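Local coordinates for protein transcription factor tau subunit sfc1 (PDB 4BJI) that helps TFIIIC activate tRNA and 5S RNA genes, as part of the tauA domain that binds boxA promoter DNA for RNA polymerase III transcription, at residues V10-T15 with A74-S79; E42-L47 with N61-S66; W54-L59 with Y67-K72. All blocks are in the same frame, centred on the assembly; numbering follows the deposited sequence.

Interaction 1. Residues V10-T15 with A74-S79; sequences VWIITT and ALPYLS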
loop_
_atom_site.group_PDB
_atom_site.type_symbol
_atom_site.label_atom_id
_atom_site.label_comp_id
_atom_site.label_asym_id
_atom_site.label_seq_id
_atom_site.Cartn_x
_atom_site.Cartn_y
_atom_site.Cartn_z
ATOM N N VAL A 10 -15.852 -11.977 -7.567
ATOM C CA VAL A 10 -16.118 -11.126 -6.421
ATOM C C VAL A 10 -16.707 -9.763 -6.846
ATOM O O VAL A 10 -17.190 -9.008 -5.989
ATOM C CB VAL A 10 -14.854 -10.923 -5.539
ATOM C CG1 VAL A 10 -14.248 -12.281 -5.151
ATOM C CG2 VAL A 10 -13.825 -10.049 -6.249
ATOM N N TRP A 11 -16.657 -9.442 -8.145
ATOM C CA TRP A 11 -17.234 -8.195 -8.650
ATOM C C TRP A 11 -16.516 -6.947 -8.075
ATOM O O TRP A 11 -17.119 -5.936 -7.733
ATOM C CB TRP A 11 -18.738 -8.154 -8.393
ATOM C CG TRP A 11 -19.424 -9.300 -9.089
ATOM C CD1 TRP A 11 -20.055 -10.351 -8.497
ATOM C CD2 TRP A 11 -19.479 -9.531 -10.496
ATOM N NE1 TRP A 11 -20.527 -11.214 -9.457
ATOM C CE2 TRP A 11 -20.183 -10.731 -10.693
ATOM C CE3 TRP A 11 -19.008 -8.831 -11.611
ATOM C CZ2 TRP A 11 -20.434 -11.245 -11.963
ATOM C CZ3 TRP A 11 -19.261 -9.342 -12.869
ATOM C CH2 TRP A 11 -19.964 -10.536 -13.036
ATOM N N ILE A 12 -15.195 -7.042 -7.970
ATOM C CA ILE A 12 -14.362 -5.890 -7.647
ATOM C C ILE A 12 -14.230 -5.011 -8.895
ATOM O O ILE A 12 -14.067 -5.510 -10.019
ATOM C CB ILE A 12 -12.982 -6.347 -7.146
ATOM C CG1 ILE A 12 -12.143 -5.167 -6.638
ATOM C CG2 ILE A 12 -12.233 -7.109 -8.246
ATOM C CD1 ILE A 12 -12.612 -4.615 -5.343
ATOM N N ILE A 13 -14.397 -3.712 -8.698
ATOM C CA ILE A 13 -14.140 -2.724 -9.741
ATOM C C ILE A 13 -12.704 -2.282 -9.659
ATOM O O ILE A 13 -12.239 -1.923 -8.572
ATOM C CB ILE A 13 -15.058 -1.496 -9.563
ATOM C CG1 ILE A 13 -16.527 -1.929 -9.611
ATOM C CG2 ILE A 13 -14.748 -0.437 -10.622
ATOM C CD1 ILE A 13 -17.469 -0.895 -9.084
ATOM N N THR A 14 -11.999 -2.379 -10.784
ATOM C CA THR A 14 -10.604 -1.983 -10.853
ATOM C C THR A 14 -10.439 -0.658 -11.570
ATOM O O THR A 14 -11.232 -0.294 -12.433
ATOM C CB THR A 14 -9.748 -3.031 -11.515
ATOM O OG1 THR A 14 -10.205 -3.219 -12.865
ATOM C CG2 THR A 14 -9.799 -4.328 -10.740
ATOM N N THR A 15 -9.394 0.072 -11.160
ATOM C CA THR A 15 -9.038 1.381 -11.721
ATOM C C THR A 15 -7.553 1.462 -12.057
ATOM O O THR A 15 -6.718 0.759 -11.511
ATOM C CB THR A 15 -9.346 2.567 -10.738
ATOM O OG1 THR A 15 -8.792 2.292 -9.464
ATOM C CG2 THR A 15 -10.834 2.795 -10.609
ATOM N N ALA A 74 -15.824 -9.441 0.637
ATOM C CA ALA A 74 -16.359 -8.298 1.387
ATOM C C ALA A 74 -15.870 -6.951 0.809
ATOM O O ALA A 74 -16.632 -5.976 0.763
ATOM C CB ALA A 74 -15.952 -8.417 2.861
ATOM N N LEU A 75 -14.608 -6.914 0.378
ATOM C CA LEU A 75 -14.002 -5.645 -0.076
ATOM C C LEU A 75 -14.819 -4.953 -1.178
ATOM O O LEU A 75 -14.963 -3.740 -1.148
ATOM C CB LEU A 75 -12.541 -5.840 -0.486
ATOM C CG LEU A 75 -11.575 -5.922 0.707
ATOM C CD1 LEU A 75 -10.261 -6.539 0.360
ATOM C CD2 LEU A 75 -11.384 -4.538 1.345
ATOM N N PRO A 76 -15.378 -5.718 -2.140
ATOM C CA PRO A 76 -16.105 -5.066 -3.232
ATOM C C PRO A 76 -17.381 -4.346 -2.816
ATOM O O PRO A 76 -17.975 -3.579 -3.586
ATOM C CB PRO A 76 -16.428 -6.252 -4.179
ATOM C CG PRO A 76 -15.336 -7.189 -3.968
ATOM C CD PRO A 76 -15.141 -7.142 -2.469
ATOM N N TYR A 77 -17.821 -4.590 -1.577
ATOM C CA TYR A 77 -18.974 -3.876 -1.065
ATOM C C TYR A 77 -18.664 -2.473 -0.563
ATOM O O TYR A 77 -19.573 -1.673 -0.360
ATOM C CB TYR A 77 -19.645 -4.671 0.073
ATOM C CG TYR A 77 -20.467 -5.842 -0.427
ATOM C CD1 TYR A 77 -19.897 -7.087 -0.632
ATOM C CD2 TYR A 77 -21.804 -5.673 -0.750
ATOM C CE1 TYR A 77 -20.649 -8.157 -1.127
ATOM C CE2 TYR A 77 -22.560 -6.732 -1.242
ATOM C CZ TYR A 77 -21.968 -7.951 -1.423
ATOM O OH TYR A 77 -22.752 -8.991 -1.900
ATOM N N LEU A 78 -17.370 -2.172 -0.383
ATOM C CA LEU A 78 -16.939 -0.915 0.215
ATOM C C LEU A 78 -15.865 -0.163 -0.553
ATOM O O LEU A 78 -15.619 0.993 -0.246
ATOM C CB LEU A 78 -16.375 -1.162 1.613
ATOM C CG LEU A 78 -17.318 -1.792 2.619
ATOM C CD1 LEU A 78 -16.562 -2.082 3.880
ATOM C CD2 LEU A 78 -18.524 -0.898 2.883
ATOM N N SER A 79 -15.197 -0.818 -1.489
ATOM C CA SER A 79 -13.960 -0.290 -2.048
ATOM C C SER A 79 -13.753 -0.741 -3.481
ATOM O O SER A 79 -14.378 -1.717 -3.915
ATOM C CB SER A 79 -12.763 -0.723 -1.187
ATOM O OG SER A 79 -12.538 -2.126 -1.262
HETATM O O HOH W 1 -17.951 -3.636 -6.262
HETATM O O HOH W 2 -15.346 -2.472 -6.302
#
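The ring of Pro-76 presses against the loop at 10-12, and its CG is the atom that meets most of the neighbours. Val-10 CG2 and Ile-12 CD1 each lie 4.0 Å from Pro-76 CG, reaching it from directions roughly a right angle apart. Ile-12 swings CG1 opposite the backbone N (chi1 -173°) and then bends (chi2 72°), which also brings CD1 to 3.7 Å from Ser-79 O. Pro-76 CG rests 3.3 Å from Val-10 O, and Trp-11 O lies 3.6 Å from Pro-76 CB. A proline suits this place because its compact ring fits close to carbonyls and branched aliphatics alike.

No direct hydrogen bond joins the segments; two waters do so. One donates to both Trp-11 O and Pro-76 O; the other accepts from Ile-13 N and donates to Ser-79 O. Further out, Ser-79 OG hydrogen-bonds Leu-75 O at 2.9 Å, from the opposite face of that carbonyl to Leu-78 N, and so secures the turn carrying Pro-76. Direct backbone pairing involves Ile-13 and Thr-15, which bond to Leu-81.

The join is thus apolar at the proline ring, and where the pairing of the two parallel strands begins, water satisfies backbone groups that do not meet directly.

Interaction 2. Residues E42-L47 with N61-S66; sequences EALKPL and NHLDPS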
loop_
_atom_site.group_PDB
_atom_site.type_symbol
_atom_site.label_atom_id
_atom_site.label_comp_id
_atom_site.label_asym_id
_atom_site.label_seq_id
_atom_site.Cartn_x
_atom_site.Cartn_y
_atom_site.Cartn_z
ATOM N N GLU A 42 -18.857 -5.312 8.219
ATOM C CA GLU A 42 -18.956 -4.483 9.402
ATOM C C GLU A 42 -17.613 -4.223 10.079
ATOM O O GLU A 42 -17.393 -3.110 10.590
ATOM C CB GLU A 42 -19.963 -5.074 10.385
ATOM C CG GLU A 42 -21.395 -5.074 9.834
ATOM C CD GLU A 42 -21.828 -3.715 9.355
ATOM O OE1 GLU A 42 -21.701 -2.748 10.122
ATOM O OE2 GLU A 42 -22.255 -3.605 8.196
ATOM N N ALA A 43 -16.708 -5.194 10.051
ATOM C CA ALA A 43 -15.370 -5.010 10.587
ATOM C C ALA A 43 -14.534 -4.071 9.713
ATOM O O ALA A 43 -13.664 -3.343 10.217
ATOM C CB ALA A 43 -14.689 -6.344 10.717
ATOM N N LEU A 44 -14.756 -4.104 8.403
ATOM C CA LEU A 44 -14.015 -3.249 7.475
ATOM C C LEU A 44 -14.419 -1.791 7.541
ATOM O O LEU A 44 -13.593 -0.895 7.319
ATOM C CB LEU A 44 -14.211 -3.717 6.040
ATOM C CG LEU A 44 -13.476 -4.991 5.661
ATOM C CD1 LEU A 44 -13.949 -5.477 4.306
ATOM C CD2 LEU A 44 -11.975 -4.745 5.658
ATOM N N LYS A 45 -15.683 -1.508 7.841
ATOM C CA LYS A 45 -16.154 -0.138 7.779
ATOM C C LYS A 45 -15.309 0.843 8.620
ATOM O O LYS A 45 -14.873 1.862 8.091
ATOM C CB LYS A 45 -17.656 -0.065 8.148
ATOM C CG LYS A 45 -18.588 -0.531 6.997
ATOM C CD LYS A 45 -20.032 -0.554 7.450
ATOM C CE LYS A 45 -20.978 -0.899 6.293
ATOM N NZ LYS A 45 -22.393 -1.063 6.793
ATOM N N PRO A 46 -15.074 0.540 9.914
ATOM C CA PRO A 46 -14.257 1.486 10.693
ATOM C C PRO A 46 -12.821 1.540 10.216
ATOM O O PRO A 46 -12.179 2.582 10.370
ATOM C CB PRO A 46 -14.307 0.927 12.116
ATOM C CG PRO A 46 -14.899 -0.425 12.008
ATOM C CD PRO A 46 -15.739 -0.440 10.765
ATOM N N LEU A 47 -12.293 0.454 9.662
ATOM C CA LEU A 47 -10.927 0.487 9.144
ATOM C C LEU A 47 -10.831 1.466 7.967
ATOM O O LEU A 47 -9.847 2.193 7.845
ATOM C CB LEU A 47 -10.425 -0.910 8.765
ATOM C CG LEU A 47 -10.276 -1.891 9.947
ATOM C CD1 LEU A 47 -9.981 -3.325 9.530
ATOM C CD2 LEU A 47 -9.201 -1.428 10.903
ATOM N N ASN A 61 -3.971 -8.018 8.675
ATOM C CA ASN A 61 -3.265 -7.915 9.953
ATOM C C ASN A 61 -4.019 -7.092 10.992
ATOM O O ASN A 61 -3.646 -7.055 12.163
ATOM C CB ASN A 61 -1.844 -7.414 9.730
ATOM C CG ASN A 61 -1.011 -8.422 8.942
ATOM O OD1 ASN A 61 -1.313 -9.620 8.936
ATOM N ND2 ASN A 61 0.021 -7.968 8.303
ATOM N N HIS A 62 -5.119 -6.477 10.576
ATOM C CA HIS A 62 -6.000 -5.770 11.495
ATOM C C HIS A 62 -7.337 -6.477 11.684
ATOM O O HIS A 62 -8.246 -5.913 12.304
ATOM C CB HIS A 62 -6.310 -4.386 10.968
ATOM C CG HIS A 62 -5.178 -3.432 11.094
ATOM N ND1 HIS A 62 -4.071 -3.446 10.263
ATOM C CD2 HIS A 62 -4.988 -2.404 11.955
ATOM C CE1 HIS A 62 -3.243 -2.487 10.631
ATOM N NE2 HIS A 62 -3.774 -1.838 11.650
ATOM N N LEU A 63 -7.498 -7.645 11.079
ATOM C CA LEU A 63 -8.763 -8.384 11.121
ATOM C C LEU A 63 -8.651 -9.734 11.820
ATOM O O LEU A 63 -7.606 -10.376 11.821
ATOM C CB LEU A 63 -9.301 -8.592 9.691
ATOM C CG LEU A 63 -9.827 -7.372 8.924
ATOM C CD1 LEU A 63 -9.944 -7.660 7.437
ATOM C CD2 LEU A 63 -11.149 -6.934 9.481
ATOM N N ASP A 64 -9.764 -10.183 12.377
ATOM C CA ASP A 64 -9.845 -11.542 12.881
ATOM C C ASP A 64 -9.300 -12.496 11.811
ATOM O O ASP A 64 -9.701 -12.431 10.653
ATOM C CB ASP A 64 -11.309 -11.867 13.190
ATOM C CG ASP A 64 -11.475 -13.183 13.921
ATOM O OD1 ASP A 64 -10.977 -14.214 13.425
ATOM O OD2 ASP A 64 -12.109 -13.180 14.994
ATOM N N PRO A 65 -8.373 -13.392 12.184
ATOM C CA PRO A 65 -7.811 -14.292 11.163
ATOM C C PRO A 65 -8.809 -15.258 10.505
ATOM O O PRO A 65 -8.493 -15.843 9.472
ATOM C CB PRO A 65 -6.723 -15.068 11.918
ATOM C CG PRO A 65 -6.898 -14.724 13.367
ATOM C CD PRO A 65 -7.606 -13.418 13.439
ATOM N N SER A 66 -9.999 -15.418 11.070
ATOM C CA SER A 66 -11.019 -16.241 10.416
ATOM C C SER A 66 -11.605 -15.560 9.164
ATOM O O SER A 66 -12.319 -16.190 8.381
ATOM C CB SER A 66 -12.134 -16.615 11.406
ATOM O OG SER A 66 -12.686 -15.473 12.041
#
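Leu-47 CD2 approaches the imidazole of His-62 obliquely, while CD1 and CD2 of Leu-47 both lie 4.1 Å from His-62 CB. Outside the two segments, Trp-54 meets the ring edge-to-face, His-126 meets it with planes at about 60°, and His-62 ND1 is hydrogen-bonded to Ala-58 O. That bond ties the ring back to the helix it follows, so histidine suits the place by combining an aromatic ring that packs with Trp-54 and His-126 with a nitrogen that bonds a backbone carbonyl. The setting is a winged-helix type of helix-turn-helix domain, in which the loop after helix 56-60 folds against helix 35-50.

Leu-63 carries most of the apolar contact. Its chi1 of -70° carries the branch toward helix 35-50, where the two methyls are shared among three residues. CD2 touches both Leu-47 CD1 and Ala-43 CB, each 3.8 Å away, whereas CD1 reaches Leu-44 CD2 at 4.0 Å, the two leucines crossing at about a right angle. Ala-43 suits the close approach because its single methyl lets the loop leucine come near the helix, and Leu-47, one turn further on, offers a longer branched side chain that reaches both His-62 CB and Leu-63. Leu-71 of helix 71-74 touches Leu-44 and Leu-63 alike and extends the apolar patch.

The more polar residues lie outside this patch. On the helix, Lys-45 NZ makes a salt bridge with Glu-42 OE2 at 2.9 Å. On the loop, Asp-64 forms an Asx turn that shapes the entry to the following 3-10 segment: its OD1 takes the backbone N of Ser-66 on the anti lone pair at 2.8 Å, with an N-H...O angle of 166°.

Interaction 3. Residues W54-L59 with Y67-K72; sequences WTRRAL and YTHYLK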
loop_
_atom_site.group_PDB
_atom_site.type_symbol
_atom_site.label_atom_id
_atom_site.label_comp_id
_atom_site.label_asym_id
_atom_site.label_seq_id
_atom_site.Cartn_x
_atom_site.Cartn_y
_atom_site.Cartn_z
ATOM N N TRP A 54 -5.946 0.848 1.577
ATOM C CA TRP A 54 -5.312 -0.276 2.260
ATOM C C TRP A 54 -4.862 -1.365 1.297
ATOM O O TRP A 54 -5.630 -1.761 0.400
ATOM C CB TRP A 54 -6.330 -0.989 3.145
ATOM C CG TRP A 54 -6.790 -0.322 4.406
ATOM C CD1 TRP A 54 -7.864 0.510 4.556
ATOM C CD2 TRP A 54 -6.256 -0.531 5.714
ATOM N NE1 TRP A 54 -8.021 0.845 5.900
ATOM C CE2 TRP A 54 -7.039 0.211 6.618
ATOM C CE3 TRP A 54 -5.189 -1.275 6.204
ATOM C CZ2 TRP A 54 -6.776 0.233 7.992
ATOM C CZ3 TRP A 54 -4.926 -1.237 7.563
ATOM C CH2 TRP A 54 -5.719 -0.491 8.435
ATOM N N THR A 55 -3.713 -1.981 1.532
ATOM C CA THR A 55 -3.452 -3.272 0.903
ATOM C C THR A 55 -4.267 -4.377 1.602
ATOM O O THR A 55 -4.674 -4.247 2.779
ATOM C CB THR A 55 -2.004 -3.688 0.979
ATOM O OG1 THR A 55 -1.647 -3.760 2.365
ATOM C CG2 THR A 55 -1.119 -2.683 0.228
ATOM N N ARG A 56 -4.500 -5.479 0.878
ATOM C CA ARG A 56 -5.042 -6.690 1.486
ATOM C C ARG A 56 -4.238 -7.139 2.707
ATOM O O ARG A 56 -4.808 -7.436 3.771
ATOM C CB ARG A 56 -5.079 -7.820 0.443
ATOM C CG ARG A 56 -5.342 -9.197 1.046
ATOM C CD ARG A 56 -5.231 -10.286 -0.043
ATOM N NE ARG A 56 -5.254 -11.623 0.547
ATOM C CZ ARG A 56 -6.377 -12.199 0.918
ATOM N NH1 ARG A 56 -7.517 -11.556 0.725
ATOM N NH2 ARG A 56 -6.357 -13.410 1.473
ATOM N N ARG A 57 -2.917 -7.173 2.594
ATOM C CA ARG A 57 -2.092 -7.651 3.706
ATOM C C ARG A 57 -2.258 -6.774 4.953
ATOM O O ARG A 57 -2.427 -7.283 6.058
ATOM C CB ARG A 57 -0.622 -7.707 3.291
ATOM C CG ARG A 57 0.287 -8.280 4.395
ATOM C CD ARG A 57 -0.220 -9.612 4.964
ATOM N NE ARG A 57 -0.456 -10.620 3.932
ATOM C CZ ARG A 57 -1.024 -11.803 4.165
ATOM N NH1 ARG A 57 -1.417 -12.128 5.390
ATOM N NH2 ARG A 57 -1.202 -12.664 3.171
ATOM N N ALA A 58 -2.231 -5.456 4.789
ATOM C CA ALA A 58 -2.405 -4.574 5.934
ATOM C C ALA A 58 -3.772 -4.772 6.595
ATOM O O ALA A 58 -3.867 -4.859 7.817
ATOM C CB ALA A 58 -2.141 -3.126 5.557
ATOM N N LEU A 59 -4.835 -4.926 5.801
ATOM C CA LEU A 59 -6.150 -5.214 6.377
ATOM C C LEU A 59 -6.191 -6.542 7.131
ATOM O O LEU A 59 -6.735 -6.620 8.241
ATOM C CB LEU A 59 -7.226 -5.228 5.289
ATOM C CG LEU A 59 -7.654 -3.848 4.828
ATOM C CD1 LEU A 59 -8.451 -3.940 3.553
ATOM C CD2 LEU A 59 -8.436 -3.139 5.940
ATOM N N TYR A 67 -11.282 -14.280 8.967
ATOM C CA TYR A 67 -11.787 -13.521 7.819
ATOM C C TYR A 67 -10.868 -13.618 6.597
ATOM O O TYR A 67 -11.190 -13.078 5.538
ATOM C CB TYR A 67 -11.950 -12.040 8.182
ATOM C CG TYR A 67 -12.964 -11.734 9.266
ATOM C CD1 TYR A 67 -13.893 -12.687 9.671
ATOM C CD2 TYR A 67 -12.997 -10.489 9.882
ATOM C CE1 TYR A 67 -14.824 -12.400 10.656
ATOM C CE2 TYR A 67 -13.908 -10.199 10.865
ATOM C CZ TYR A 67 -14.822 -11.163 11.254
ATOM O OH TYR A 67 -15.739 -10.870 12.236
ATOM N N THR A 68 -9.740 -14.315 6.732
ATOM C CA THR A 68 -8.711 -14.359 5.680
ATOM C C THR A 68 -9.238 -14.510 4.246
ATOM O O THR A 68 -8.891 -13.722 3.365
ATOM C CB THR A 68 -7.676 -15.478 5.929
ATOM O OG1 THR A 68 -7.006 -15.241 7.167
ATOM C CG2 THR A 68 -6.623 -15.511 4.798
ATOM N N HIS A 69 -10.022 -15.560 4.001
ATOM C CA HIS A 69 -10.507 -15.812 2.648
ATOM C C HIS A 69 -11.965 -15.429 2.445
ATOM O O HIS A 69 -12.526 -15.743 1.410
ATOM C CB HIS A 69 -10.301 -17.280 2.247
ATOM C CG HIS A 69 -8.862 -17.689 2.198
ATOM N ND1 HIS A 69 -7.946 -17.106 1.342
ATOM C CD2 HIS A 69 -8.178 -18.611 2.911
ATOM C CE1 HIS A 69 -6.763 -17.661 1.523
ATOM N NE2 HIS A 69 -6.873 -18.577 2.470
ATOM N N TYR A 70 -12.564 -14.728 3.406
ATOM C CA TYR A 70 -13.805 -14.005 3.120
ATOM C C TYR A 70 -13.536 -12.546 2.732
ATOM O O TYR A 70 -14.376 -11.913 2.103
ATOM C CB TYR A 70 -14.769 -14.079 4.298
ATOM C CG TYR A 70 -15.221 -15.500 4.658
ATOM C CD1 TYR A 70 -15.582 -16.407 3.669
ATOM C CD2 TYR A 70 -15.285 -15.905 5.986
ATOM C CE1 TYR A 70 -15.977 -17.699 4.002
ATOM C CE2 TYR A 70 -15.690 -17.175 6.315
ATOM C CZ TYR A 70 -16.047 -18.051 5.303
ATOM O OH TYR A 70 -16.449 -19.330 5.595
ATOM N N LEU A 71 -12.354 -12.046 3.068
ATOM C CA LEU A 71 -12.020 -10.627 2.832
ATOM C C LEU A 71 -12.225 -10.258 1.359
ATOM O O LEU A 71 -12.747 -9.177 1.050
ATOM C CB LEU A 71 -10.595 -10.357 3.279
ATOM C CG LEU A 71 -10.090 -8.940 3.053
ATOM C CD1 LEU A 71 -10.985 -7.956 3.776
ATOM C CD2 LEU A 71 -8.656 -8.850 3.547
ATOM N N LYS A 72 -11.833 -11.133 0.432
ATOM C CA LYS A 72 -11.935 -10.781 -0.974
ATOM C C LYS A 72 -13.377 -10.613 -1.480
ATOM O O LYS A 72 -13.617 -9.899 -2.454
ATOM C CB LYS A 72 -11.188 -11.778 -1.863
ATOM C CG LYS A 72 -11.808 -13.129 -1.963
ATOM C CD LYS A 72 -11.108 -13.952 -3.043
ATOM C CE LYS A 72 -11.670 -15.335 -3.068
ATOM N NZ LYS A 72 -11.103 -16.095 -4.214
HETATM O O HOH W 3 -9.754 -13.282 1.036
#
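Arg-56 and Leu-71 bring the two backbones closest, with CA atoms 8.1 Å apart, so side chains must span the gap. Arg-56 does most of this. Its chain leaves the backbone trans (chi1 168°) and stays extended as far as NE, so that it runs past Leu-71 in the opposite direction and delivers its guanidinium to the turn ahead of helix 71-74. NH2 hydrogen-bonds Thr-68 O at 3.2 Å; the bond is bent (142°), and the donor stands above the carbonyl plane. A water at the edge of the guanidinium, in its plane, adds a second, indirect link, accepting from NH1 at 2.8 Å and from Lys-72 N while donating to Thr-68 O. A long, multidentate side chain is therefore apt here, since it reaches both a carbonyl and a bridging water.

Leu-71 CD2 lies 4.2 Å from Arg-56 CG and 4.3 Å from Leu-59 CB, joining the two short helices through aliphatic contact. Thr-68 OG1 turns back to Pro-65 O, and its methyl sits over one face of the His-69 ring. The other helix starts firmly too: Thr-55 is its N-cap, OG1 accepting from Ala-58 N at 3.0 Å.

Two short helices packed together, joined by a loop that takes the place of the turn, form the helix-turn-helix unit of a winged-helix domain; by family analogy, helix 71-74 would occupy the position of the recognition helix.

All three contacts belong to one winged-helix domain within the DNA-binding piece of sfc1. Interactions 2 and 3 are neighbours, their centres about 8 Å apart, and their segments alternate along the chain (42-47, 54-59, 61-66, 67-72), interlocking helices 35-50, 56-60 and 71-74. Interaction 1, whose centre is about 12 Å from that of interaction 3 and about 16 Å from that of interaction 2, spans both in sequence and sets the N-terminal segment beside the start of strand 79-82. Leu-75 touches Leu-44 and Leu-59, connecting it to the helical core. Interactions 1 and 3 also reach the same four-stranded sheet, tying helices to sheet in a common DNA-binding fold, in line with this piece's role.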